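Local structure of glutathione S-transferase (Bombyx mori, 5ZFG) at residues Met1-Tyr6 against Pro55-Glu60; Ala23-Phe28 against Lys77-Ser82; Leu47-Lys52 against Tyr63-Asn68. The protein metabolises the insecticide diazinon and, as a glutathione transferase, probably joins glutathione to electrophilic compounds. All coordinates share one frame; numbering follows the deposited sequence. Where two conformers were deposited one is given.

Interactions 1 and 3 lie in the thioredoxin-like domain; interaction 2 joins the end of helix 12-23 to the end of helix 67-78. Interaction 1 is the most regular, two antiparallel strands inside the sheet, joined by backbone bonds and covered by leucines on one face. Interaction 3 reaches the same sheet from strand 62-65, but trades backbone pairing for a methionine on a tyrosine and for amides, a hydroxyl and a carboxylate that face the second subunit. Interaction 2 mixes buried Leu24, Val26 and Ser82 with more exposed Arg79 and Glu25; none of the three is wholly core. It shares helix 67-78 with interaction 3 and meets interaction 1 through the bond of Tyr78 OH to Asp59 OD2.

Interaction 1 of 3, residues Met1-Tyr6 against Pro55-Glu60; sequences MVLKLY and PVLDDE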
loop_
_atom_site.group_PDB
_atom_site.type_symbol
_atom_site.label_atom_id
_atom_site.label_comp_id
_atom_site.label_asym_id
_atom_site.label_seq_id
_atom_site.Cartn_x
_atom_site.Cartn_y
_atom_site.Cartn_z
ATOM N N MET B 1 21.039 5.340 19.224
ATOM C CA MET B 1 20.203 5.222 18.035
ATOM C C MET B 1 20.729 4.139 17.104
ATOM O O MET B 1 21.196 4.437 16.005
ATOM C CB MET B 1 20.134 6.554 17.299
ATOM N N VAL B 2 20.668 2.879 17.559
ATOM C CA VAL B 2 21.082 1.746 16.728
ATOM C C VAL B 2 20.107 1.499 15.585
ATOM O O VAL B 2 20.374 0.652 14.719
ATOM C CB VAL B 2 21.271 0.483 17.603
ATOM C CG1 VAL B 2 19.939 -0.177 17.913
ATOM C CG2 VAL B 2 22.252 -0.517 16.954
ATOM N N LEU B 3 18.989 2.216 15.554
ATOM C CA LEU B 3 18.050 2.137 14.440
ATOM C C LEU B 3 18.578 2.948 13.262
ATOM O O LEU B 3 18.929 4.119 13.416
ATOM C CB LEU B 3 16.695 2.668 14.890
ATOM C CG LEU B 3 15.470 2.661 13.980
ATOM C CD1 LEU B 3 15.179 1.245 13.547
ATOM C CD2 LEU B 3 14.289 3.209 14.724
ATOM N N LYS B 4 18.622 2.337 12.079
ATOM C CA LYS B 4 19.276 2.936 10.921
ATOM C C LYS B 4 18.281 3.087 9.780
ATOM O O LYS B 4 17.587 2.125 9.433
ATOM C CB LYS B 4 20.458 2.082 10.472
ATOM C CG LYS B 4 21.575 1.960 11.536
ATOM C CD LYS B 4 22.775 1.217 10.976
ATOM C CE LYS B 4 23.701 0.744 12.082
ATOM N NZ LYS B 4 24.981 0.252 11.499
ATOM N N LEU B 5 18.226 4.281 9.194
ATOM C CA LEU B 5 17.365 4.545 8.039
ATOM C C LEU B 5 18.209 4.904 6.826
ATOM O O LEU B 5 18.920 5.916 6.835
ATOM C CB LEU B 5 16.379 5.675 8.326
ATOM C CG LEU B 5 15.436 5.991 7.171
ATOM C CD1 LEU B 5 14.414 4.862 7.009
ATOM C CD2 LEU B 5 14.728 7.325 7.408
ATOM N N TYR B 6 18.086 4.105 5.773
ATOM C CA TYR B 6 18.697 4.401 4.482
ATOM C C TYR B 6 17.697 5.181 3.637
ATOM O O TYR B 6 16.625 4.664 3.307
ATOM C CB TYR B 6 19.130 3.105 3.796
ATOM C CG TYR B 6 20.209 2.390 4.586
ATOM C CD1 TYR B 6 21.547 2.531 4.245
ATOM C CD2 TYR B 6 19.894 1.615 5.703
ATOM C CE1 TYR B 6 22.540 1.899 4.972
ATOM C CE2 TYR B 6 20.888 0.973 6.444
ATOM C CZ TYR B 6 22.210 1.119 6.067
ATOM O OH TYR B 6 23.214 0.498 6.796
ATOM N N PRO B 55 13.125 4.298 0.856
ATOM C CA PRO B 55 14.024 3.926 1.951
ATOM C C PRO B 55 14.010 2.455 2.379
ATOM O O PRO B 55 13.151 1.671 1.961
ATOM C CB PRO B 55 13.517 4.806 3.097
ATOM C CG PRO B 55 12.032 4.821 2.888
ATOM C CD PRO B 55 11.885 4.921 1.373
ATOM N N VAL B 56 14.950 2.098 3.258
ATOM C CA VAL B 56 14.900 0.825 3.977
ATOM C C VAL B 56 15.365 1.077 5.406
ATOM O O VAL B 56 16.258 1.895 5.642
ATOM C CB VAL B 56 15.728 -0.280 3.272
ATOM C CG1 VAL B 56 17.227 0.072 3.183
ATOM C CG2 VAL B 56 15.516 -1.639 3.942
ATOM N N LEU B 57 14.709 0.420 6.358
ATOM C CA LEU B 57 15.027 0.523 7.780
ATOM C C LEU B 57 15.800 -0.702 8.230
ATOM O O LEU B 57 15.476 -1.828 7.847
ATOM C CB LEU B 57 13.737 0.650 8.597
ATOM C CG LEU B 57 13.841 0.955 10.091
ATOM C CD1 LEU B 57 14.127 2.431 10.328
ATOM C CD2 LEU B 57 12.550 0.527 10.800
ATOM N N ASP B 58 16.827 -0.482 9.052
ATOM C CA ASP B 58 17.541 -1.559 9.728
ATOM C C ASP B 58 17.350 -1.369 11.230
ATOM O O ASP B 58 17.930 -0.453 11.826
ATOM C CB ASP B 58 19.019 -1.560 9.340
ATOM C CG ASP B 58 19.848 -2.556 10.158
ATOM O OD1 ASP B 58 19.281 -3.320 10.972
ATOM O OD2 ASP B 58 21.083 -2.568 9.974
ATOM N N ASP B 59 16.529 -2.225 11.833
ATOM C CA ASP B 59 16.250 -2.189 13.272
ATOM C C ASP B 59 16.942 -3.404 13.879
ATOM O O ASP B 59 16.383 -4.502 13.919
ATOM C CB ASP B 59 14.746 -2.189 13.576
ATOM C CG ASP B 59 14.448 -1.822 15.029
ATOM O OD1 ASP B 59 15.418 -1.576 15.793
ATOM O OD2 ASP B 59 13.260 -1.770 15.417
ATOM N N GLU B 60 18.183 -3.207 14.324
ATOM C CA GLU B 60 18.937 -4.267 14.995
ATOM C C GLU B 60 18.987 -5.532 14.139
ATOM O O GLU B 60 18.908 -6.652 14.640
ATOM C CB GLU B 60 18.336 -4.548 16.377
ATOM C CG GLU B 60 19.205 -5.346 17.331
ATOM C CD GLU B 60 18.640 -5.383 18.743
ATOM O OE1 GLU B 60 19.385 -5.766 19.671
ATOM O OE2 GLU B 60 17.452 -5.035 18.924
HETATM O O HOH W 1 22.876 -1.676 8.300
#
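Lys4 O takes the shortest bond between the strands: Asp58 N donates to it at 2.7 Å, while Leu57 CA adds a C-H contact to the same oxygen at 3.4 Å. Lys4 N returns a bond to Asp58 O, and Tyr6 and Val56 form the next hydrogen-bonded pair of this antiparallel arrangement. Leu3, Leu5 and Leu57 share one face. With CG anti to the backbone N (chi1 -172°), Leu57 brings CD1 against Leu3 CD1 at 3.6 Å and Leu5 CD1 at 4.1 Å, and the side chain also packs on Ile70, Tyr73 and Ile74 of helix 67-78. Shortening Leu57 to an alanine would probably leave both leucine methyls without this partner and open a gap under the helix. Leu3 CD1 also lies 3.5 Å from Asp59 CB, whose carboxylate is held by Tyr73 and Tyr78 through OD2. Leu5 CD1 runs beside the ring of Pro55, the cis-proline of the thioredoxin fold. On the other face Tyr6 CB meets Val56 CG1 at 3.6 Å, and the ring turns its edge to Val56 O. A water links Tyr6 OH to Asp58 OD2, to which it donates at 2.6 Å, while Asp58 OD1 accepts from Gly61 N. The contact thus pairs an apolar leucine face under helices 12-23 and 67-78 with a mixed face, where Tyr6 and Val56 pack on Tyr45 and Met48 and a water joins the polar tips.

Interaction 2 of 3, residues Ala23-Phe28 against Lys77-Ser82; sequences ALEVPF and KYRPGS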
loop_
_atom_site.group_PDB
_atom_site.type_symbol
_atom_site.label_atom_id
_atom_site.label_comp_id
_atom_site.label_asym_id
_atom_site.label_seq_id
_atom_site.Cartn_x
_atom_site.Cartn_y
_atom_site.Cartn_z
ATOM N N ALA B 23 8.651 12.950 14.898
ATOM C CA ALA B 23 7.436 13.227 15.668
ATOM C C ALA B 23 7.297 12.280 16.852
ATOM O O ALA B 23 6.824 12.674 17.928
ATOM C CB ALA B 23 6.211 13.130 14.767
ATOM N N LEU B 24 7.708 11.033 16.678
ATOM C CA LEU B 24 7.601 10.033 17.733
ATOM C C LEU B 24 8.780 10.065 18.693
ATOM O O LEU B 24 8.777 9.314 19.678
ATOM C CB LEU B 24 7.479 8.637 17.122
ATOM C CG LEU B 24 6.143 8.395 16.414
ATOM C CD1 LEU B 24 6.114 6.988 15.835
ATOM C CD2 LEU B 24 5.006 8.603 17.384
ATOM N N GLU B 25 9.778 10.908 18.420
ATOM C CA GLU B 25 10.983 11.002 19.239
ATOM C C GLU B 25 11.719 9.666 19.323
ATOM O O GLU B 25 12.248 9.299 20.369
ATOM C CB GLU B 25 10.647 11.526 20.642
ATOM C CG GLU B 25 9.699 12.710 20.623
ATOM C CD GLU B 25 9.589 13.387 21.978
ATOM O OE1 GLU B 25 8.683 13.025 22.755
ATOM O OE2 GLU B 25 10.429 14.263 22.263
ATOM N N VAL B 26 11.761 8.935 18.213
ATOM C CA VAL B 26 12.508 7.688 18.124
ATOM C C VAL B 26 13.882 8.018 17.545
ATOM O O VAL B 26 13.955 8.527 16.411
ATOM C CB VAL B 26 11.777 6.645 17.265
ATOM C CG1 VAL B 26 12.641 5.423 17.095
ATOM C CG2 VAL B 26 10.434 6.264 17.897
ATOM N N PRO B 27 14.969 7.806 18.284
ATOM C CA PRO B 27 16.293 8.175 17.761
ATOM C C PRO B 27 16.736 7.225 16.659
ATOM O O PRO B 27 16.461 6.024 16.706
ATOM C CB PRO B 27 17.201 8.072 18.993
ATOM C CG PRO B 27 16.260 8.120 20.168
ATOM C CD PRO B 27 15.045 7.380 19.691
ATOM N N PHE B 28 17.428 7.768 15.659
ATOM C CA PHE B 28 17.901 6.938 14.556
ATOM C C PHE B 28 19.131 7.565 13.922
ATOM O O PHE B 28 19.383 8.766 14.054
ATOM C CB PHE B 28 16.811 6.738 13.490
ATOM C CG PHE B 28 16.452 7.987 12.749
ATOM C CD1 PHE B 28 16.936 8.225 11.461
ATOM C CD2 PHE B 28 15.615 8.930 13.327
ATOM C CE1 PHE B 28 16.588 9.371 10.784
ATOM C CE2 PHE B 28 15.273 10.083 12.654
ATOM C CZ PHE B 28 15.765 10.304 11.374
ATOM N N LYS B 77 5.674 -0.646 17.099
ATOM C CA LYS B 77 6.746 -1.154 17.947
ATOM C C LYS B 77 7.094 -0.176 19.065
ATOM O O LYS B 77 7.223 -0.572 20.227
ATOM C CB LYS B 77 7.980 -1.460 17.093
ATOM C CG LYS B 77 9.215 -1.833 17.895
ATOM C CD LYS B 77 9.111 -3.239 18.444
ATOM C CE LYS B 77 10.466 -3.719 18.944
ATOM N NZ LYS B 77 10.320 -4.754 20.004
ATOM N N TYR B 78 7.248 1.107 18.739
ATOM C CA TYR B 78 7.782 2.040 19.731
ATOM C C TYR B 78 6.767 2.977 20.365
ATOM O O TYR B 78 7.033 3.489 21.459
ATOM C CB TYR B 78 8.918 2.857 19.114
ATOM C CG TYR B 78 10.043 1.941 18.784
ATOM C CD1 TYR B 78 10.709 1.246 19.799
ATOM C CD2 TYR B 78 10.409 1.706 17.471
ATOM C CE1 TYR B 78 11.717 0.367 19.506
ATOM C CE2 TYR B 78 11.422 0.836 17.170
ATOM C CZ TYR B 78 12.076 0.170 18.190
ATOM O OH TYR B 78 13.081 -0.712 17.892
ATOM N N ARG B 79 5.620 3.233 19.748
ATOM C CA ARG B 79 4.614 4.104 20.359
ATOM C C ARG B 79 3.211 3.559 20.116
ATOM O O ARG B 79 2.363 4.237 19.531
ATOM C CB ARG B 79 4.736 5.535 19.831
ATOM C CG ARG B 79 6.058 6.245 20.132
ATOM C CD ARG B 79 6.137 6.746 21.572
ATOM N NE ARG B 79 5.076 7.696 21.885
ATOM C CZ ARG B 79 5.200 9.019 21.823
ATOM N NH1 ARG B 79 4.160 9.784 22.135
ATOM N NH2 ARG B 79 6.353 9.582 21.451
ATOM N N PRO B 80 2.920 2.337 20.587
ATOM C CA PRO B 80 1.622 1.719 20.244
ATOM C C PRO B 80 0.421 2.494 20.743
ATOM O O PRO B 80 -0.643 2.434 20.117
ATOM C CB PRO B 80 1.699 0.329 20.896
ATOM C CG PRO B 80 2.769 0.444 21.926
ATOM C CD PRO B 80 3.767 1.421 21.367
ATOM N N GLY B 81 0.554 3.237 21.830
ATOM C CA GLY B 81 -0.559 4.043 22.276
ATOM C C GLY B 81 -0.663 5.419 21.664
ATOM O O GLY B 81 -1.525 6.190 22.090
ATOM N N SER B 82 0.185 5.766 20.651
ATOM C CA SER B 82 0.192 7.139 20.150
ATOM C C SER B 82 -0.993 7.398 19.219
ATOM O O SER B 82 -1.334 6.549 18.387
ATOM C CB SER B 82 1.488 7.447 19.404
ATOM O OG SER B 82 1.387 8.693 18.726
HETATM O O HOH W 2 5.705 11.919 20.427
#
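Arg79 folds over Leu24 where helix 12-23 ends in a Schellman motif, closed by the positive phi of Glu25. Starting at the backbone, Arg79 CB lies 3.9 Å from Leu24 CD2, and Arg79 CG sits at 3.8 Å from the same methyl, with Leu24 CB a little farther off. The two side chains run antiparallel alongside one another. Bends at chi2 (-77°) and chi3 (-60°) then carry the arginine along the leucine instead of outward: CD passes near Leu24 O, and one face of the guanidinium is covered off-centre by Leu24 CD2. At the tip, Arg79 NH2 gives a weak, bent bond to Leu24 O at 3.0 Å (130° at the hydrogen). Arg79 NH2 also donates to a water at 2.6 Å, which in turn donates to Ala23 O. Two carbonyls of the helix end are therefore served by one arginine nitrogen, directly and through water, and the positive charge probably suits the negative end of the helix dipole. Glu25 OE1 remains 4.4 Å from Arg79 NH2, too far for a salt bridge. Arg79 itself opens the type I turn that follows helix 67-78, with Ser82 N bonded back to Arg79 O. Ser82 OG, which is bonded to Leu84 N, borders the leucine as well. Next to this, Val26 lies across Tyr78, its CG2 reaching Tyr78 CB at 3.9 Å.

Interaction 3 of 3, residues Leu47-Lys52 against Tyr63-Asn68; sequences LMNPQK and YLSESN. With ACT (acetate ion), chain H.
The ring of Tyr63 carries Met48 on one face: Met48 CG stands 3.8 Å from the ring centroid and 7° off the normal, a CH-pi contact over the centre. Met48 SD follows obliquely at 4.8 Å from that centroid, a Met-aromatic contact, and Leu47 O approaches near Tyr63 CD2. The second pair of flat groups is the Gln51 amide and the Glu66 carboxylate, turned 32° apart. Gln51 NE2 donates within its own amide plane to Glu66 OE2 at 3.0 Å, meeting that oxygen on its anti side and well out of the carboxylate plane. Between these pairs Ser65 OG lies 3.2 Å from Asn49 OD1 and 3.1 Å from Gln51 OE1; both contacts are weak, and His97 of the second subunit makes a third weak one to the same OG. The anti chi1 of Asn49 (-175°) sends its amide toward Ser65, where OD1 also takes Gln51 N in an Asx turn and ND2 bonds to Glu53 O. A water bridges Met48 O and Tyr63 O. Past the N-cap Glu66, the acetate is held by Ser67 N on OXT at 2.9 Å and by Ser67 OG on O at 2.7 Å; it probably marks the place of the gamma-glutamyl carboxylate of glutathione, which the equivalent Glu-Ser pair helps to bind in related transferases. Tyr142 and His97 of the second subunit bond to Gln51 OE1, and Ser104 of that subunit to Glu66 OE2, so the contact joins the end of helix 43-48 to strand 62-65 and the start of helix 67-78 at the dimer interface.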
loop_
_atom_site.group_PDB
_atom_site.type_symbol
_atom_site.label_atom_id
_atom_site.label_comp_id
_atom_site.label_asym_id
_atom_site.label_seq_id
_atom_site.Cartn_x
_atom_site.Cartn_y
_atom_site.Cartn_z
ATOM N N LEU B 47 20.904 -6.862 0.095
ATOM C CA LEU B 47 20.800 -7.661 1.316
ATOM C C LEU B 47 19.740 -7.102 2.254
ATOM O O LEU B 47 19.078 -7.860 2.974
ATOM C CB LEU B 47 22.138 -7.702 2.054
ATOM C CG LEU B 47 23.192 -8.721 1.642
ATOM C CD1 LEU B 47 24.452 -8.473 2.461
ATOM C CD2 LEU B 47 22.674 -10.139 1.856
ATOM N N MET B 48 19.582 -5.783 2.273
ATOM C CA MET B 48 18.580 -5.141 3.110
ATOM C C MET B 48 17.233 -5.035 2.410
ATOM O O MET B 48 16.192 -5.305 3.022
ATOM C CB MET B 48 19.062 -3.754 3.528
ATOM C CG MET B 48 20.291 -3.752 4.427
ATOM S SD MET B 48 20.664 -2.093 5.044
ATOM C CE MET B 48 21.091 -1.250 3.512
ATOM N N ASN B 49 17.234 -4.643 1.133
ATOM C CA ASN B 49 16.005 -4.453 0.368
ATOM C C ASN B 49 16.173 -5.067 -1.015
ATOM O O ASN B 49 16.670 -4.406 -1.940
ATOM C CB ASN B 49 15.632 -2.980 0.242
ATOM C CG ASN B 49 14.304 -2.811 -0.454
ATOM O OD1 ASN B 49 13.586 -3.794 -0.620
ATOM N ND2 ASN B 49 13.959 -1.590 -0.843
ATOM N N PRO B 50 15.737 -6.313 -1.208
ATOM C CA PRO B 50 15.841 -6.931 -2.543
ATOM C C PRO B 50 15.079 -6.181 -3.626
ATOM O O PRO B 50 15.327 -6.416 -4.816
ATOM C CB PRO B 50 15.269 -8.339 -2.325
ATOM C CG PRO B 50 14.393 -8.216 -1.132
ATOM C CD PRO B 50 15.065 -7.190 -0.236
ATOM N N GLN B 51 14.179 -5.262 -3.258
ATOM C CA GLN B 51 13.481 -4.439 -4.238
ATOM C C GLN B 51 14.330 -3.284 -4.769
ATOM O O GLN B 51 13.926 -2.650 -5.750
ATOM C CB GLN B 51 12.173 -3.900 -3.627
ATOM C CG GLN B 51 11.181 -4.983 -3.200
ATOM C CD GLN B 51 10.095 -4.454 -2.248
ATOM O OE1 GLN B 51 10.030 -4.863 -1.091
ATOM N NE2 GLN B 51 9.262 -3.527 -2.733
ATOM N N LYS B 52 15.479 -2.985 -4.138
ATOM C CA LYS B 52 16.413 -1.969 -4.638
ATOM C C LYS B 52 15.796 -0.577 -4.643
ATOM O O LYS B 52 16.072 0.234 -5.535
ATOM C CB LYS B 52 16.910 -2.302 -6.047
ATOM C CG LYS B 52 17.388 -3.718 -6.255
ATOM C CD LYS B 52 18.092 -3.804 -7.626
ATOM C CE LYS B 52 18.995 -5.013 -7.733
ATOM N NZ LYS B 52 20.078 -5.009 -6.714
ATOM N N TYR B 63 15.434 -5.907 8.691
ATOM C CA TYR B 63 15.407 -5.053 7.503
ATOM C C TYR B 63 13.977 -4.934 6.992
ATOM O O TYR B 63 13.359 -5.937 6.621
ATOM C CB TYR B 63 16.299 -5.610 6.394
ATOM C CG TYR B 63 17.743 -5.830 6.810
ATOM C CD1 TYR B 63 18.396 -4.916 7.630
ATOM C CD2 TYR B 63 18.442 -6.956 6.392
ATOM C CE1 TYR B 63 19.718 -5.112 8.017
ATOM C CE2 TYR B 63 19.765 -7.160 6.771
ATOM C CZ TYR B 63 20.393 -6.232 7.585
ATOM O OH TYR B 63 21.709 -6.418 7.969
ATOM N N LEU B 64 13.464 -3.710 6.935
ATOM C CA LEU B 64 12.083 -3.486 6.520
ATOM C C LEU B 64 12.058 -2.384 5.472
ATOM O O LEU B 64 12.415 -1.243 5.771
ATOM C CB LEU B 64 11.221 -3.119 7.733
ATOM C CG LEU B 64 9.752 -2.801 7.455
ATOM C CD1 LEU B 64 9.053 -4.057 6.951
ATOM C CD2 LEU B 64 9.073 -2.247 8.707
ATOM N N SER B 65 11.633 -2.720 4.252
ATOM C CA SER B 65 11.389 -1.730 3.211
ATOM C C SER B 65 9.889 -1.434 3.131
ATOM O O SER B 65 9.110 -1.903 3.971
ATOM C CB SER B 65 11.941 -2.211 1.864
ATOM O OG SER B 65 11.156 -3.266 1.321
ATOM N N GLU B 66 9.491 -0.662 2.097
ATOM C CA GLU B 66 8.160 -0.086 1.895
ATOM C C GLU B 66 7.835 0.959 2.962
ATOM O O GLU B 66 7.526 0.615 4.111
ATOM C CB GLU B 66 7.077 -1.180 1.855
ATOM C CG GLU B 66 7.214 -2.091 0.640
ATOM C CD GLU B 66 6.692 -1.477 -0.649
ATOM O OE1 GLU B 66 6.094 -0.381 -0.623
ATOM O OE2 GLU B 66 6.869 -2.107 -1.722
ATOM N N SER B 67 7.869 2.240 2.568
ATOM C CA SER B 67 7.752 3.331 3.542
ATOM C C SER B 67 6.441 3.273 4.340
ATOM O O SER B 67 6.433 3.587 5.541
ATOM C CB SER B 67 7.911 4.690 2.841
ATOM O OG SER B 67 6.896 4.957 1.891
ATOM N N ASN B 68 5.323 2.854 3.711
ATOM C CA ASN B 68 4.071 2.722 4.461
ATOM C C ASN B 68 4.203 1.693 5.578
ATOM O O ASN B 68 3.773 1.930 6.712
ATOM C CB ASN B 68 2.924 2.332 3.537
ATOM C CG ASN B 68 2.443 3.477 2.696
ATOM O OD1 ASN B 68 2.928 4.600 2.815
ATOM N ND2 ASN B 68 1.497 3.194 1.805
HETATM C C ACT H . 8.192 3.404 -0.920
HETATM O O ACT H . 7.045 3.781 -0.581
HETATM O OXT ACT H . 8.941 2.976 -0.012
HETATM C CH3 ACT H . 8.655 3.467 -2.349
HETATM O O HOH W 3 14.127 -6.783 3.815
#